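Local coordinates for hydrazine synthase gamma subunit (PDB 5C2V), which carries two heme c groups and, within the hydrazine synthase complex, catalyses the three-electron reduction of nitric oxide to hydroxylamine, the first half-reaction of hydrazine formation, at residues Phe50-Ala53 and Ala54-Leu57. Sequence-based numbering, arbitrary orientation.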
ATOM      1  N   PHE C  50     -29.536   6.238 -41.140  1.00 47.19           N
ATOM      2  CA  PHE C  50     -30.220   7.141 -40.225  1.00 51.99           C
ATOM      3  C   PHE C  50     -30.462   6.477 -38.869  1.00 51.41           C
ATOM      4  O   PHE C  50     -30.287   7.104 -37.824  1.00 44.00           O
ATOM      5  CB  PHE C  50     -31.544   7.605 -40.841  1.00 37.74           C
ATOM      6  CG  PHE C  50     -32.330   8.548 -39.974  1.00 21.05           C
ATOM      7  CD1 PHE C  50     -32.042   9.903 -39.961  1.00 21.78           C
ATOM      8  CD2 PHE C  50     -33.370   8.082 -39.186  1.00 29.26           C
ATOM      9  CE1 PHE C  50     -32.767  10.774 -39.167  1.00 23.90           C
ATOM     10  CE2 PHE C  50     -34.098   8.947 -38.390  1.00 30.24           C
ATOM     11  CZ  PHE C  50     -33.797  10.295 -38.381  1.00 38.67           C
ATOM     12  N   ASN C  51     -30.871   5.211 -38.888  1.00 42.13           N
ATOM     13  CA  ASN C  51     -31.202   4.505 -37.650  1.00 48.43           C
ATOM     14  C   ASN C  51     -30.064   3.691 -37.026  1.00 65.07           C
ATOM     15  O   ASN C  51     -30.199   3.199 -35.905  1.00 63.41           O
ATOM     16  CB  ASN C  51     -32.401   3.585 -37.890  1.00 42.19           C
ATOM     17  CG  ASN C  51     -33.685   4.353 -38.128  1.00 53.41           C
ATOM     18  OD1 ASN C  51     -34.472   4.574 -37.206  1.00 43.35           O
ATOM     19  ND2 ASN C  51     -33.905   4.771 -39.370  1.00 57.42           N
ATOM     20  N   ASP C  52     -28.948   3.554 -37.736  1.00 48.54           N
ATOM     21  CA  ASP C  52     -27.848   2.707 -37.270  1.00 49.03           C
ATOM     22  C   ASP C  52     -26.971   3.392 -36.226  1.00 60.07           C
ATOM     23  O   ASP C  52     -26.531   4.522 -36.424  1.00 60.60           O
ATOM     24  CB  ASP C  52     -26.979   2.266 -38.451  1.00 44.69           C
ATOM     25  CG  ASP C  52     -25.788   1.437 -38.017  1.00 54.55           C
ATOM     26  OD1 ASP C  52     -25.950   0.603 -37.102  1.00 44.58           O
ATOM     27  OD2 ASP C  52     -24.690   1.622 -38.585  1.00 47.62           O
ATOM     28  N   ALA C  53     -26.745   2.720 -35.100  1.00 52.72           N
ATOM     29  CA  ALA C  53     -25.798   3.209 -34.100  1.00 44.12           C
ATOM     30  C   ALA C  53     -24.431   2.524 -34.180  1.00 40.89           C
ATOM     31  O   ALA C  53     -23.503   2.908 -33.472  1.00 36.10           O
ATOM     32  CB  ALA C  53     -26.379   3.043 -32.704  1.00 33.43           C
ATOM     33  N   ALA C  54     -24.301   1.526 -35.048  1.00 45.56           N
ATOM     34  CA  ALA C  54     -23.080   0.724 -35.088  1.00 36.37           C
ATOM     35  C   ALA C  54     -21.948   1.453 -35.802  1.00 35.14           C
ATOM     36  O   ALA C  54     -20.772   1.174 -35.568  1.00 56.73           O
ATOM     37  CB  ALA C  54     -23.346  -0.616 -35.755  1.00 42.74           C
ATOM     38  N   TRP C  55     -22.313   2.388 -36.672  1.00 52.23           N
ATOM     39  CA  TRP C  55     -21.333   3.161 -37.424  1.00 46.01           C
ATOM     40  C   TRP C  55     -20.624   4.171 -36.530  1.00 49.30           C
ATOM     41  O   TRP C  55     -19.527   4.633 -36.849  1.00 28.91           O
ATOM     42  CB  TRP C  55     -22.003   3.887 -38.590  1.00 44.28           C
ATOM     43  CG  TRP C  55     -22.745   5.111 -38.159  1.00 36.02           C
ATOM     44  CD1 TRP C  55     -24.035   5.177 -37.730  1.00 44.18           C
ATOM     45  CD2 TRP C  55     -22.233   6.448 -38.103  1.00 25.42           C
ATOM     46  NE1 TRP C  55     -24.364   6.474 -37.411  1.00 41.92           N
ATOM     47  CE2 TRP C  55     -23.272   7.274 -37.633  1.00 40.46           C
ATOM     48  CE3 TRP C  55     -20.996   7.026 -38.406  1.00 34.26           C
ATOM     49  CZ2 TRP C  55     -23.115   8.647 -37.459  1.00 34.52           C
ATOM     50  CZ3 TRP C  55     -20.841   8.387 -38.233  1.00 38.97           C
ATOM     51  CH2 TRP C  55     -21.894   9.183 -37.765  1.00 50.95           C
ATOM     52  N   SER C  56     -21.254   4.515 -35.409  1.00 41.00           N
ATOM     53  CA  SER C  56     -20.702   5.518 -34.507  1.00 39.75           C
ATOM     54  C   SER C  56     -19.497   4.954 -33.772  1.00 43.21           C
ATOM     55  O   SER C  56     -19.146   3.789 -33.956  1.00 46.70           O
ATOM     56  CB  SER C  56     -21.760   5.995 -33.512  1.00 42.30           C
ATOM     57  OG  SER C  56     -22.191   4.933 -32.683  1.00 37.91           O
ATOM     58  N   LEU C  57     -18.866   5.781 -32.944  1.00 49.33           N
ATOM     59  CA  LEU C  57     -17.630   5.385 -32.284  1.00 46.22           C
ATOM     60  C   LEU C  57     -17.806   4.117 -31.452  1.00 51.77           C
ATOM     61  O   LEU C  57     -17.356   3.040 -31.844  1.00 54.99           O
ATOM     62  CB  LEU C  57     -17.122   6.523 -31.395  1.00 47.54           C
ATOM     63  CG  LEU C  57     -15.707   6.394 -30.827  1.00 50.94           C
ATOM     64  CD1 LEU C  57     -14.678   6.472 -31.944  1.00 44.76           C
ATOM     65  CD2 LEU C  57     -15.444   7.460 -29.773  1.00 32.65           C
TER
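Asp-52 turns its carboxylate forward along the chain onto the backbone of Ala-54 and Trp-55. OD1 of Asp-52 accepts the amide N-H of Ala-54 at 2.8 Å, a fairly straight bond (160°) that closes an Asx turn. The donor reaches OD1 from above the carboxylate plane, tilted 60° out of it. OD2 of Asp-52 takes a weak, bent bond from the N of Trp-55 at 3.1 Å and also rests 3.5 Å from the CB of Trp-55. A chi1 of 177°, with CG anti to the backbone N, swings the acid over these amides, and the carboxylate is set obliquely to the plane of the indole.

One residue on, the carbonyl of Ala-53 receives Ser-56 twice. The hydroxyl OG of Ser-56 donates to Ala-53 O at 2.5 Å, somewhat tilted from the carbonyl plane. The N of Ser-56 adds a weak bond to the same oxygen of Ala-53 at 3.4 Å, closing a type I beta turn over Ala-54 and Trp-55. With its first torsion placing it between the backbone N and the carbonyl carbon, OG of Ser-56 folds back over its own backbone to meet this oxygen.

Further out, OD1 of Asp-52 is also hydrogen-bonded to NE2 of His-276 of the beta subunit, and Thr-16 of the alpha subunit packs on Ala-54 and Trp-55, placing the turn where all three subunits meet. The indole lies about 5 Å from heme c #1 and about as far from the side chain of Cys-63, which anchors that heme covalently.

The two overlapping turns follow helix 43-51 and start the loop toward strand 77-78, with the indole meeting Phe-134 and Phe-139, between helices 129-132 and 141-152, while Ser-136 hydrogen-bonds the carbonyl of Trp-55.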